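Local atomic coordinates of RNA polymerase ECF-subfamily sigma factor (Streptomyces venezuelae, PDB entry 6DXO), a protein that probably directs RNA polymerase to promoters needed for aerial mycelium formation, acting as an initiation factor that an anti-sigma factor holds inactive. Residues 93-96 with 97-100; 138-141 with 142-146; 104-107 with 108-112; 42-45 with 46-50; 32-36 with 37-41. One frame throughout, in Å; residues are numbered along the deposited sequence.

Interaction 1 (93-96 with 97-100)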
loop_
_atom_site.group_PDB
_atom_site.type_symbol
_atom_site.label_atom_id
_atom_site.label_comp_id
_atom_site.label_asym_id
_atom_site.label_seq_id
_atom_site.Cartn_x
_atom_site.Cartn_y
_atom_site.Cartn_z
ATOM N N LEU A 93 11.502 7.400 9.445
ATOM C CA LEU A 93 10.249 6.707 9.180
ATOM C C LEU A 93 10.235 5.231 9.569
ATOM O O LEU A 93 9.195 4.706 9.962
ATOM C CB LEU A 93 9.820 6.906 7.718
ATOM C CG LEU A 93 9.328 8.328 7.418
ATOM C CD1 LEU A 93 9.206 8.592 5.922
ATOM C CD2 LEU A 93 8.006 8.602 8.130
ATOM N N ASP A 94 11.367 4.543 9.454
ATOM C CA ASP A 94 11.389 3.148 9.886
ATOM C C ASP A 94 11.432 3.079 11.416
ATOM O O ASP A 94 10.987 2.108 12.020
ATOM C CB ASP A 94 12.526 2.357 9.235
ATOM C CG ASP A 94 13.867 2.646 9.853
ATOM O OD1 ASP A 94 14.593 3.510 9.326
ATOM O OD2 ASP A 94 14.202 1.998 10.864
ATOM N N ALA A 95 11.947 4.136 12.037
ATOM C CA ALA A 95 11.824 4.288 13.482
ATOM C C ALA A 95 10.349 4.361 13.879
ATOM O O ALA A 95 9.935 3.747 14.856
ATOM C CB ALA A 95 12.568 5.527 13.954
ATOM N N VAL A 96 9.553 5.102 13.113
ATOM C CA VAL A 96 8.121 5.215 13.405
ATOM C C VAL A 96 7.424 3.861 13.329
ATOM O O VAL A 96 6.549 3.550 14.132
ATOM C CB VAL A 96 7.403 6.203 12.448
ATOM C CG1 VAL A 96 5.907 6.197 12.715
ATOM C CG2 VAL A 96 7.975 7.604 12.585
ATOM N N ARG A 97 7.813 3.052 12.344
ATOM C CA ARG A 97 7.197 1.745 12.157
ATOM C C ARG A 97 7.486 0.797 13.323
ATOM O O ARG A 97 6.819 -0.221 13.476
ATOM C CB ARG A 97 7.650 1.121 10.831
ATOM C CG ARG A 97 6.828 1.556 9.628
ATOM C CD ARG A 97 5.905 0.434 9.154
ATOM N NE ARG A 97 4.992 -0.025 10.200
ATOM C CZ ARG A 97 4.189 -1.078 10.083
ATOM N NH1 ARG A 97 4.183 -1.788 8.964
ATOM N NH2 ARG A 97 3.390 -1.425 11.082
ATOM N N ARG A 98 8.473 1.145 14.148
ATOM C CA ARG A 98 8.867 0.305 15.283
ATOM C C ARG A 98 8.095 0.602 16.576
ATOM O O ARG A 98 8.087 -0.216 17.498
ATOM C CB ARG A 98 10.375 0.405 15.533
ATOM C CG ARG A 98 11.233 -0.174 14.417
ATOM C CD ARG A 98 12.699 -0.175 14.809
ATOM N NE ARG A 98 13.210 1.179 14.995
ATOM C CZ ARG A 98 14.144 1.734 14.230
ATOM N NH1 ARG A 98 14.679 1.045 13.233
ATOM N NH2 ARG A 98 14.550 2.972 14.469
ATOM N N LEU A 99 7.451 1.765 16.645
ATOM C CA LEU A 99 6.653 2.118 17.819
ATOM C C LEU A 99 5.508 1.140 17.992
ATOM O O LEU A 99 5.045 0.541 17.022
ATOM C CB LEU A 99 6.084 3.537 17.684
ATOM C CG LEU A 99 7.075 4.675 17.460
ATOM C CD1 LEU A 99 6.336 5.962 17.090
ATOM C CD2 LEU A 99 7.952 4.880 18.691
ATOM N N ASN A 100 5.038 0.982 19.226
ATOM C CA ASN A 100 3.874 0.150 19.483
ATOM C C ASN A 100 2.654 0.766 18.800
ATOM O O ASN A 100 2.706 1.919 18.374
ATOM C CB ASN A 100 3.649 -0.026 20.991
ATOM C CG ASN A 100 2.991 1.181 21.633
ATOM O OD1 ASN A 100 3.014 2.280 21.083
ATOM N ND2 ASN A 100 2.403 0.980 22.808
HETATM O O HOH W 1 15.729 3.611 12.168
#
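Asp94 OD2 is gripped from two directions. Arg98 NH1 makes a salt bridge to it at 2.6 Å, and a water donates to the same oxygen. That water also accepts from Arg98 NH2 at 2.7 Å, so it ties the carboxylate to the guanidinium a second time. The two side chains lie side by side and point the same way. Their flat groups stand 80° apart, so the direct bridge is one oxygen to one nitrogen and not a two-pronged pair. A bend at chi3 (-64°) turns the Arg98 guanidinium back over the helix, one face on Ala95 CA, with NH2 3.3 Å from Ala95 CB. Arg97 N bonds four residues back, to Leu93 O; Arg98 N and Leu99 N bond three back, to Ala95 O and Val96 O. Leu99 CD1 lies 4.4 Å from Val96 CG1. An alanine in place of Leu99 lacks these branches and would probably open a gap between Val96 and Leu142. Arg97 turns its polar end away to a salt bridge with Asp42. Helix 89-98 lies in sigma region 4, where Ala95, Val96 and Leu99 pack on Leu142 of helix 128-144, and Val96 and Leu99 also meet Val107 of helix 101-112.

Interaction 2 (138-141 with 142-146)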
loop_
_atom_site.group_PDB
_atom_site.type_symbol
_atom_site.label_atom_id
_atom_site.label_comp_id
_atom_site.label_asym_id
_atom_site.label_seq_id
_atom_site.Cartn_x
_atom_site.Cartn_y
_atom_site.Cartn_z
ATOM N N ALA A 138 5.685 8.858 22.757
ATOM C CA ALA A 138 5.970 8.371 21.410
ATOM C C ALA A 138 7.219 9.013 20.825
ATOM O O ALA A 138 8.080 8.322 20.269
ATOM C CB ALA A 138 4.765 8.583 20.492
ATOM N N VAL A 139 7.324 10.332 20.944
ATOM C CA VAL A 139 8.482 11.035 20.411
ATOM C C VAL A 139 9.740 10.733 21.232
ATOM O O VAL A 139 10.850 10.716 20.698
ATOM C CB VAL A 139 8.248 12.557 20.334
ATOM C CG1 VAL A 139 9.455 13.243 19.725
ATOM C CG2 VAL A 139 6.992 12.863 19.519
ATOM N N ARG A 140 9.563 10.489 22.530
ATOM C CA ARG A 140 10.693 10.137 23.386
ATOM C C ARG A 140 11.267 8.783 22.978
ATOM O O ARG A 140 12.487 8.586 22.982
ATOM C CB ARG A 140 10.300 10.151 24.874
ATOM C CG ARG A 140 10.177 8.773 25.497
ATOM C CD ARG A 140 10.622 8.769 26.956
ATOM N NE ARG A 140 9.675 9.446 27.836
ATOM C CZ ARG A 140 8.695 8.833 28.493
ATOM N NH1 ARG A 140 8.527 7.523 28.370
ATOM N NH2 ARG A 140 7.880 9.528 29.274
ATOM N N THR A 141 10.387 7.865 22.589
ATOM C CA THR A 141 10.808 6.550 22.115
ATOM C C THR A 141 11.541 6.622 20.778
ATOM O O THR A 141 12.499 5.880 20.550
ATOM C CB THR A 141 9.627 5.590 21.987
ATOM O OG1 THR A 141 9.057 5.363 23.280
ATOM C CG2 THR A 141 10.080 4.258 21.391
ATOM N N LEU A 142 11.094 7.505 19.891
ATOM C CA LEU A 142 11.815 7.731 18.643
ATOM C C LEU A 142 13.205 8.264 18.952
ATOM O O LEU A 142 14.173 7.961 18.252
ATOM C CB LEU A 142 11.082 8.733 17.751
ATOM C CG LEU A 142 9.821 8.286 17.017
ATOM C CD1 LEU A 142 9.245 9.464 16.255
ATOM C CD2 LEU A 142 10.118 7.136 16.069
ATOM N N ALA A 143 13.298 9.059 20.012
ATOM C CA ALA A 143 14.557 9.684 20.389
ATOM C C ALA A 143 15.580 8.659 20.871
ATOM O O ALA A 143 16.784 8.848 20.689
ATOM C CB ALA A 143 14.324 10.747 21.448
ATOM N N ARG A 144 15.105 7.574 21.481
ATOM C CA ARG A 144 16.015 6.550 21.987
ATOM C C ARG A 144 16.482 5.586 20.893
ATOM O O ARG A 144 17.682 5.461 20.647
ATOM C CB ARG A 144 15.405 5.786 23.170
ATOM C CG ARG A 144 14.317 4.790 22.812
ATOM C CD ARG A 144 13.911 3.997 24.035
ATOM N NE ARG A 144 13.653 4.883 25.163
ATOM C CZ ARG A 144 12.449 5.332 25.502
ATOM N NH1 ARG A 144 11.381 4.965 24.807
ATOM N NH2 ARG A 144 12.312 6.141 26.543
ATOM N N LEU A 145 15.541 4.914 20.232
ATOM C CA LEU A 145 15.897 3.953 19.194
ATOM C C LEU A 145 16.366 4.640 17.914
ATOM O O LEU A 145 16.497 4.007 16.868
ATOM C CB LEU A 145 14.749 2.972 18.917
ATOM C CG LEU A 145 13.342 3.489 18.619
ATOM C CD1 LEU A 145 13.307 4.279 17.321
ATOM C CD2 LEU A 145 12.371 2.321 18.555
ATOM N N LEU A 146 16.626 5.940 18.015
ATOM C CA LEU A 146 17.154 6.713 16.899
ATOM C C LEU A 146 18.215 7.690 17.392
ATOM O O LEU A 146 19.237 7.895 16.738
ATOM C CB LEU A 146 16.028 7.472 16.195
ATOM C CG LEU A 146 16.389 8.334 14.984
ATOM C CD1 LEU A 146 16.969 7.475 13.873
ATOM C CD2 LEU A 146 15.166 9.097 14.495
#
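Arg144 folds back along its helix and crosses Thr141 obliquely. Its CG sits between the backbone N and the carbonyl carbon (chi1 74°), and a further bend at chi3 returns the guanidinium over the preceding turn. The edge of that group faces the threonine hydroxyl, with Arg144 NH1 2.8 Å from Thr141 OG1. The hydroxyl has its main bond outside the contact, to Arg137 O in the turn before. One face of the same guanidinium lies above Arg140 O, which stands under its centre, 4.1 Å from the plane. Arg140 and Arg144 run side by side and point the same way. Their guanidinium planes are 59° apart, so the two groups do not stack. What touches is the aliphatic chain of Arg140 and the guanidinium of Arg144: Arg140 CD lies 3.2 Å from Arg144 NH2.

Leu142 points to the other side of the helix and packs on Ala95 and Val96 of helix 89-98. Thr141 O receives Leu145 N at 3.2 Å in a fairly straight bond (164°), and a weaker one from Arg144 N. Leu145 then leaves the helix, and its CD2 comes 4.1 Å from Thr141 CG2.

This is the C-terminal end of helix 128-144, the last helix of the modelled chain; most of it belongs to the helix-turn-helix region 4. Arg140 NE and Arg144 NH2 are 4.4 Å apart, so two like charges sit close on an exposed surface. They probably disfavour each other mildly. The carbonyl of Arg140 beneath the Arg144 guanidinium, and the negative pole expected at a helix C-terminus, are likely to offset part of that cost.

Interaction 3 (104-107 with 108-112)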
loop_
_atom_site.group_PDB
_atom_site.type_symbol
_atom_site.label_atom_id
_atom_site.label_comp_id
_atom_site.label_asym_id
_atom_site.label_seq_id
_atom_site.Cartn_x
_atom_site.Cartn_y
_atom_site.Cartn_z
ATOM N N GLN A 104 2.495 4.600 17.581
ATOM C CA GLN A 104 2.632 4.751 16.130
ATOM C C GLN A 104 1.463 5.546 15.540
ATOM O O GLN A 104 1.652 6.506 14.803
ATOM C CB GLN A 104 2.760 3.397 15.430
ATOM C CG GLN A 104 3.228 3.564 13.982
ATOM C CD GLN A 104 3.525 2.254 13.272
ATOM O OE1 GLN A 104 3.386 2.164 12.050
ATOM N NE2 GLN A 104 3.957 1.242 14.025
ATOM N N GLU A 105 0.249 5.137 15.881
ATOM C CA GLU A 105 -0.944 5.828 15.422
ATOM C C GLU A 105 -0.969 7.288 15.870
ATOM O O GLU A 105 -1.392 8.162 15.114
ATOM C CB GLU A 105 -2.199 5.123 15.930
ATOM C CG GLU A 105 -3.482 5.801 15.496
ATOM C CD GLU A 105 -4.704 4.961 15.782
ATOM O OE1 GLU A 105 -4.575 3.974 16.543
ATOM O OE2 GLU A 105 -5.787 5.282 15.242
ATOM N N CYS A 106 -0.531 7.552 17.101
ATOM C CA CYS A 106 -0.531 8.924 17.605
ATOM C C CYS A 106 0.383 9.821 16.763
ATOM O O CYS A 106 -0.034 10.876 16.287
ATOM C CB CYS A 106 -0.125 8.976 19.085
ATOM S SG CYS A 106 -0.391 10.594 19.871
ATOM N N VAL A 107 1.628 9.402 16.562
ATOM C CA VAL A 107 2.555 10.212 15.767
ATOM C C VAL A 107 2.099 10.353 14.309
ATOM O O VAL A 107 2.295 11.391 13.691
ATOM C CB VAL A 107 4.017 9.687 15.809
ATOM C CG1 VAL A 107 4.572 9.729 17.226
ATOM C CG2 VAL A 107 4.122 8.298 15.212
ATOM N N THR A 108 1.493 9.307 13.762
ATOM C CA THR A 108 1.030 9.345 12.373
ATOM C C THR A 108 -0.105 10.356 12.212
ATOM O O THR A 108 -0.056 11.239 11.362
ATOM C CB THR A 108 0.564 7.966 11.923
ATOM O OG1 THR A 108 1.660 7.045 12.055
ATOM C CG2 THR A 108 0.116 8.001 10.457
ATOM N N LEU A 109 -1.112 10.249 13.062
ATOM C CA LEU A 109 -2.216 11.207 13.020
ATOM C C LEU A 109 -1.764 12.642 13.304
ATOM O O LEU A 109 -2.154 13.559 12.591
ATOM C CB LEU A 109 -3.306 10.797 14.004
ATOM C CG LEU A 109 -4.108 9.519 13.741
ATOM C CD1 LEU A 109 -4.822 9.127 15.024
ATOM C CD2 LEU A 109 -5.094 9.709 12.617
ATOM N N ARG A 110 -0.963 12.836 14.353
ATOM C CA ARG A 110 -0.561 14.197 14.753
ATOM C C ARG A 110 0.388 14.869 13.766
ATOM O O ARG A 110 0.231 16.052 13.433
ATOM C CB ARG A 110 0.099 14.192 16.138
ATOM C CG ARG A 110 -0.845 13.916 17.289
ATOM C CD ARG A 110 -1.618 15.167 17.708
ATOM N NE ARG A 110 -0.740 16.144 18.342
ATOM C CZ ARG A 110 -0.493 17.362 17.872
ATOM N NH1 ARG A 110 -1.065 17.785 16.752
ATOM N NH2 ARG A 110 0.329 18.163 18.529
ATOM N N PHE A 111 1.385 14.123 13.305
ATOM C CA PHE A 111 2.486 14.762 12.599
ATOM C C PHE A 111 2.525 14.429 11.114
ATOM O O PHE A 111 2.853 15.282 10.302
ATOM C CB PHE A 111 3.809 14.450 13.297
ATOM C CG PHE A 111 3.800 14.792 14.762
ATOM C CD1 PHE A 111 4.025 13.812 15.722
ATOM C CD2 PHE A 111 3.516 16.085 15.181
ATOM C CE1 PHE A 111 3.999 14.123 17.077
ATOM C CE2 PHE A 111 3.486 16.401 16.540
ATOM C CZ PHE A 111 3.729 15.419 17.484
ATOM N N LEU A 112 2.157 13.205 10.759
ATOM C CA LEU A 112 2.079 12.845 9.341
ATOM C C LEU A 112 0.764 13.294 8.692
ATOM O O LEU A 112 0.733 13.611 7.511
ATOM C CB LEU A 112 2.313 11.346 9.145
ATOM C CG LEU A 112 3.724 10.878 9.516
ATOM C CD1 LEU A 112 3.869 9.377 9.322
ATOM C CD2 LEU A 112 4.780 11.627 8.704
HETATM O O HOH W 2 0.986 4.091 11.487
#
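Thr108 places OG1 beside its own backbone N (chi1 -59°), and this turns the hydroxyl back to Gln104 O, one turn earlier. The pair lies on helix 101-112 of sigma region 4, a domain of the helix-turn-helix class. Gln104 O accepts twice from Thr108: from OG1 at 2.8 Å and from the backbone N at 3.0 Å. The hydroxyl stands above the carbonyl plane, while the amide lies closer to that plane. A water donates to both Thr108 OG1 and Gln104 OE1, at 3.1 Å from the hydroxyl, and so links the two side chains again. A valine in place of Thr108 has no hydroxyl; Gln104 O would probably keep just the amide bond, and the water would lose one of its mates.

Glu105 runs extended, with CG anti to the backbone N (chi1 180°). It lies side by side with Leu109, and its CG meets Leu109 CD1 at 3.6 Å. The aliphatic part of the acid thus covers the leucine, which also packs on Met124 of helix 117-124. Arg110 bends at chi2 and chi3 and carries its guanidinium to Leu115 O and Gln135. Its CB lies over the centre of the Phe111 ring.

The helix widens at its end into a pi-type turn. Val107 O takes Phe111 N at 2.9 Å and, weakly, Leu112 N at 3.5 Å. On the same turn the Phe111 ring reaches back to the valine, and CD1 stops 4.1 Å from Val107 CB.

Interaction 4 (42-45 with 46-50)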
loop_
_atom_site.group_PDB
_atom_site.type_symbol
_atom_site.label_atom_id
_atom_site.label_comp_id
_atom_site.label_asym_id
_atom_site.label_seq_id
_atom_site.Cartn_x
_atom_site.Cartn_y
_atom_site.Cartn_z
ATOM N N ASP A 42 4.413 -5.339 6.435
ATOM C CA ASP A 42 5.845 -5.141 6.208
ATOM C C ASP A 42 6.292 -5.581 4.812
ATOM O O ASP A 42 7.055 -4.876 4.143
ATOM C CB ASP A 42 6.685 -5.857 7.270
ATOM C CG ASP A 42 6.629 -5.170 8.627
ATOM O OD1 ASP A 42 6.122 -4.027 8.703
ATOM O OD2 ASP A 42 7.107 -5.773 9.616
ATOM N N LEU A 43 5.824 -6.744 4.374
ATOM C CA LEU A 43 6.163 -7.219 3.039
ATOM C C LEU A 43 5.483 -6.382 1.940
ATOM O O LEU A 43 5.947 -6.328 0.807
ATOM C CB LEU A 43 5.856 -8.721 2.885
ATOM C CG LEU A 43 6.688 -9.693 3.735
ATOM C CD1 LEU A 43 6.278 -11.135 3.441
ATOM C CD2 LEU A 43 8.174 -9.509 3.515
ATOM N N THR A 44 4.384 -5.715 2.274
ATOM C CA THR A 44 3.733 -4.855 1.285
ATOM C C THR A 44 4.643 -3.665 1.058
ATOM O O THR A 44 4.937 -3.286 -0.086
ATOM C CB THR A 44 2.325 -4.401 1.775
ATOM O OG1 THR A 44 1.478 -5.549 1.895
ATOM C CG2 THR A 44 1.692 -3.441 0.769
ATOM N N SER A 45 5.118 -3.094 2.155
ATOM C CA SER A 45 6.071 -1.990 2.099
ATOM C C SER A 45 7.320 -2.407 1.344
ATOM O O SER A 45 7.761 -1.714 0.434
ATOM C CB SER A 45 6.440 -1.548 3.516
ATOM O OG SER A 45 7.527 -0.645 3.500
ATOM N N GLU A 46 7.894 -3.549 1.716
ATOM C CA GLU A 46 9.086 -4.036 1.007
ATOM C C GLU A 46 8.884 -4.267 -0.503
ATOM O O GLU A 46 9.801 -4.018 -1.299
ATOM C CB GLU A 46 9.629 -5.301 1.668
ATOM C CG GLU A 46 10.992 -5.728 1.130
ATOM C CD GLU A 46 12.071 -4.673 1.369
ATOM O OE1 GLU A 46 11.986 -3.948 2.386
ATOM O OE2 GLU A 46 13.004 -4.565 0.539
ATOM N N THR A 47 7.703 -4.738 -0.894
ATOM C CA THR A 47 7.390 -4.954 -2.302
ATOM C C THR A 47 7.497 -3.646 -3.076
ATOM O O THR A 47 8.160 -3.565 -4.102
ATOM C CB THR A 47 5.985 -5.555 -2.494
ATOM O OG1 THR A 47 5.946 -6.883 -1.944
ATOM C CG2 THR A 47 5.607 -5.605 -3.957
ATOM N N PHE A 48 6.838 -2.611 -2.572
ATOM C CA PHE A 48 6.928 -1.318 -3.239
ATOM C C PHE A 48 8.339 -0.724 -3.231
ATOM O O PHE A 48 8.774 -0.107 -4.223
ATOM C CB PHE A 48 5.909 -0.337 -2.652
ATOM C CG PHE A 48 4.516 -0.589 -3.119
ATOM C CD1 PHE A 48 3.665 -1.442 -2.406
ATOM C CD2 PHE A 48 4.051 -0.001 -4.284
ATOM C CE1 PHE A 48 2.370 -1.685 -2.859
ATOM C CE2 PHE A 48 2.755 -0.228 -4.734
ATOM C CZ PHE A 48 1.907 -1.075 -4.025
ATOM N N LEU A 49 9.047 -0.888 -2.118
ATOM C CA LEU A 49 10.407 -0.359 -2.025
ATOM C C LEU A 49 11.341 -1.007 -3.050
ATOM O O LEU A 49 12.223 -0.346 -3.616
ATOM C CB LEU A 49 10.959 -0.501 -0.603
ATOM C CG LEU A 49 10.440 0.523 0.412
ATOM C CD1 LEU A 49 10.908 0.177 1.814
ATOM C CD2 LEU A 49 10.902 1.920 0.027
ATOM N N ARG A 50 11.137 -2.298 -3.302
ATOM C CA ARG A 50 11.949 -3.006 -4.281
ATOM C C ARG A 50 11.642 -2.523 -5.700
ATOM O O ARG A 50 12.554 -2.312 -6.499
ATOM C CB ARG A 50 11.738 -4.520 -4.166
ATOM C CG ARG A 50 12.614 -5.347 -5.072
ATOM C CD ARG A 50 13.959 -5.623 -4.430
ATOM N NE ARG A 50 13.858 -6.604 -3.353
ATOM C CZ ARG A 50 14.082 -7.906 -3.507
ATOM N NH1 ARG A 50 14.423 -8.382 -4.695
ATOM N NH2 ARG A 50 13.968 -8.730 -2.475
#
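The Phe48 ring turns an edge to Thr44. Thr44 O lies in the plane of the ring, 3.2 Å from Phe48 CD1, and Tyr19 meets the same ring in a T-shaped (edge-to-face) stack. Phe48 and Thr44 run side by side and point the same way. Thr44 CG2 lies anti to the backbone N, which sends the methyl along the helix to 4.1 Å from Phe48 CE1. The Thr44 hydroxyl is spent on Ala40 O, a turn earlier. Thr44 O also accepts Phe48 N at 3.2 Å, nearly straight at 170°, so one carbonyl serves both the helix bond and the ring edge.

Thr47 grips Leu43 O with two donors. Its N lies 2.9 Å and its OG1 2.8 Å from that oxygen, and they come from opposite faces of the carbonyl plane. The hydroxyl is buried, and this bond satisfies it within the helix. On another side Ser45 OG, anti to its backbone N (chi1 170°), comes 3.9 Å from Leu49 CD1. Asp42 and Glu46 direct their carboxylates outside the contact, to salt bridges with Arg97 and Arg53.

Gln66 of the other chain in the complex packs on Thr44 and Ser45, and Leu70 of that chain on Phe48 and Leu49. Asp42 to Ser45 correspond to the polymerase core-binding motif assigned in a nearly identical protein. The site lies on helix 37-53 of sigma region 2, and its cover is consistent with an anti-sigma partner keeping the polymerase off.

Interaction 5 (32-36 with 37-41)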
loop_
_atom_site.group_PDB
_atom_site.type_symbol
_atom_site.label_atom_id
_atom_site.label_comp_id
_atom_site.label_asym_id
_atom_site.label_seq_id
_atom_site.Cartn_x
_atom_site.Cartn_y
_atom_site.Cartn_z
ATOM N N TYR A 32 -2.865 -13.657 2.788
ATOM C CA TYR A 32 -3.323 -15.025 2.983
ATOM C C TYR A 32 -2.156 -16.001 2.936
ATOM O O TYR A 32 -2.348 -17.209 3.123
ATOM C CB TYR A 32 -4.403 -15.385 1.946
ATOM C CG TYR A 32 -5.677 -14.543 2.023
ATOM C CD1 TYR A 32 -6.770 -14.956 2.772
ATOM C CD2 TYR A 32 -5.787 -13.346 1.313
ATOM C CE1 TYR A 32 -7.950 -14.182 2.824
ATOM C CE2 TYR A 32 -6.941 -12.575 1.368
ATOM C CZ TYR A 32 -8.014 -13.001 2.106
ATOM O OH TYR A 32 -9.155 -12.218 2.142
ATOM N N ARG A 33 -0.952 -15.470 2.716
ATOM C CA ARG A 33 0.258 -16.271 2.526
ATOM C C ARG A 33 1.275 -16.138 3.647
ATOM O O ARG A 33 2.341 -16.752 3.593
ATOM C CB ARG A 33 0.931 -15.942 1.179
ATOM C CG ARG A 33 0.111 -16.407 0.011
ATOM C CD ARG A 33 0.600 -15.839 -1.318
ATOM N NE ARG A 33 -0.110 -16.464 -2.432
ATOM C CZ ARG A 33 -1.363 -16.193 -2.791
ATOM N NH1 ARG A 33 -2.085 -15.290 -2.133
ATOM N NH2 ARG A 33 -1.903 -16.839 -3.817
ATOM N N VAL A 34 0.950 -15.357 4.672
ATOM C CA VAL A 34 1.877 -15.173 5.771
ATOM C C VAL A 34 1.138 -15.246 7.088
ATOM O O VAL A 34 -0.094 -15.194 7.129
ATOM C CB VAL A 34 2.628 -13.826 5.687
ATOM C CG1 VAL A 34 3.427 -13.748 4.394
ATOM C CG2 VAL A 34 1.659 -12.662 5.832
ATOM N N GLY A 35 1.905 -15.355 8.164
ATOM C CA GLY A 35 1.344 -15.449 9.495
ATOM C C GLY A 35 1.367 -14.093 10.165
ATOM O O GLY A 35 2.357 -13.709 10.788
ATOM N N GLY A 36 0.281 -13.350 10.004
ATOM C CA GLY A 36 0.082 -12.136 10.766
ATOM C C GLY A 36 -0.010 -10.895 9.906
ATOM O O GLY A 36 0.698 -10.762 8.907
ATOM N N LYS A 37 -0.884 -9.986 10.322
ATOM C CA LYS A 37 -1.124 -8.722 9.629
ATOM C C LYS A 37 0.130 -7.860 9.545
ATOM O O LYS A 37 0.395 -7.240 8.519
ATOM C CB LYS A 37 -2.248 -7.960 10.343
ATOM C CG LYS A 37 -2.532 -6.584 9.790
ATOM C CD LYS A 37 -3.745 -5.964 10.482
ATOM C CE LYS A 37 -4.958 -6.864 10.355
ATOM N NZ LYS A 37 -6.207 -6.170 10.766
ATOM N N ALA A 38 0.895 -7.808 10.633
ATOM C CA ALA A 38 2.142 -7.046 10.663
ATOM C C ALA A 38 3.145 -7.510 9.592
ATOM O O ALA A 38 3.775 -6.699 8.915
ATOM C CB ALA A 38 2.771 -7.114 12.054
ATOM N N THR A 39 3.308 -8.818 9.454
ATOM C CA THR A 39 4.170 -9.347 8.407
ATOM C C THR A 39 3.643 -8.977 7.026
ATOM O O THR A 39 4.412 -8.569 6.147
ATOM C CB THR A 39 4.339 -10.871 8.530
ATOM O OG1 THR A 39 4.963 -11.170 9.789
ATOM C CG2 THR A 39 5.193 -11.404 7.401
ATOM N N ALA A 40 2.332 -9.090 6.842
ATOM C CA ALA A 40 1.723 -8.741 5.553
ATOM C C ALA A 40 1.935 -7.249 5.233
ATOM O O ALA A 40 2.238 -6.876 4.095
ATOM C CB ALA A 40 0.250 -9.102 5.532
ATOM N N GLU A 41 1.811 -6.405 6.251
ATOM C CA GLU A 41 2.037 -4.969 6.072
ATOM C C GLU A 41 3.492 -4.700 5.714
ATOM O O GLU A 41 3.780 -3.922 4.797
ATOM C CB GLU A 41 1.657 -4.186 7.342
ATOM C CG GLU A 41 0.165 -4.229 7.690
ATOM C CD GLU A 41 -0.133 -3.781 9.121
ATOM O OE1 GLU A 41 0.816 -3.525 9.885
ATOM O OE2 GLU A 41 -1.326 -3.681 9.472
HETATM O O HOH W 3 3.079 -10.968 11.731
#
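Gly36 O accepts Ala40 N at 3.1 Å, in the carbonyl plane and fairly straight (160°), which closes the first turn of helix 37-53. Val34 points toward that turn. Its CG2 lies 3.8 Å from Ala40 CB, and its CB lies 3.9 Å from Thr39 CG2. Val34 CG2 sits between the backbone N and the carbonyl carbon, the crowded position, and from there it reaches the alanine. The Thr39 methyl is anti to its backbone N and faces the valine, while OG1 turns to the loop. There a water bridges the two segments: it donates to Gly35 O at 3.0 Å and lies 2.7 Å from Thr39 OG1. Gly36 stands at the N-cap of the helix and, as a glycine, has no side chain with which to cap it. Its phi of 118° and psi of 143° would jam a side chain against the carbonyl of Gly35. The loop 32-36 joins helix 12-31 to helix 37-53 in sigma region 2. Ala40 also packs on Tyr27 and Ile30 of helix 12-31, and Lys37 on Tyr27. Further along the turn, Glu41 O accepts a hydrogen bond from Gln66 NE2 of the other chain in the complex.

In the fold
Along the chain the order is interaction 5, 4, 1, 3, 2. Interactions 5 and 4 share helix 37-53 in region 2, with centres 12 Å apart, and meet through Leu43 and Val34. Interactions 1, 3 and 2 lie on helices 89-98, 101-112 and 128-144, which pack together in region 4; their centres are 9 to 13 Å apart and all three touch. Arg97 of interaction 1 links the two groups through a salt bridge to Asp42 of interaction 4. Interactions 2 and 4 do not touch, with centres 24 Å apart. The other chain of the complex contacts interactions 1, 3, 4 and 5, so it borders both regions, consistent with an anti-sigma factor gripping both.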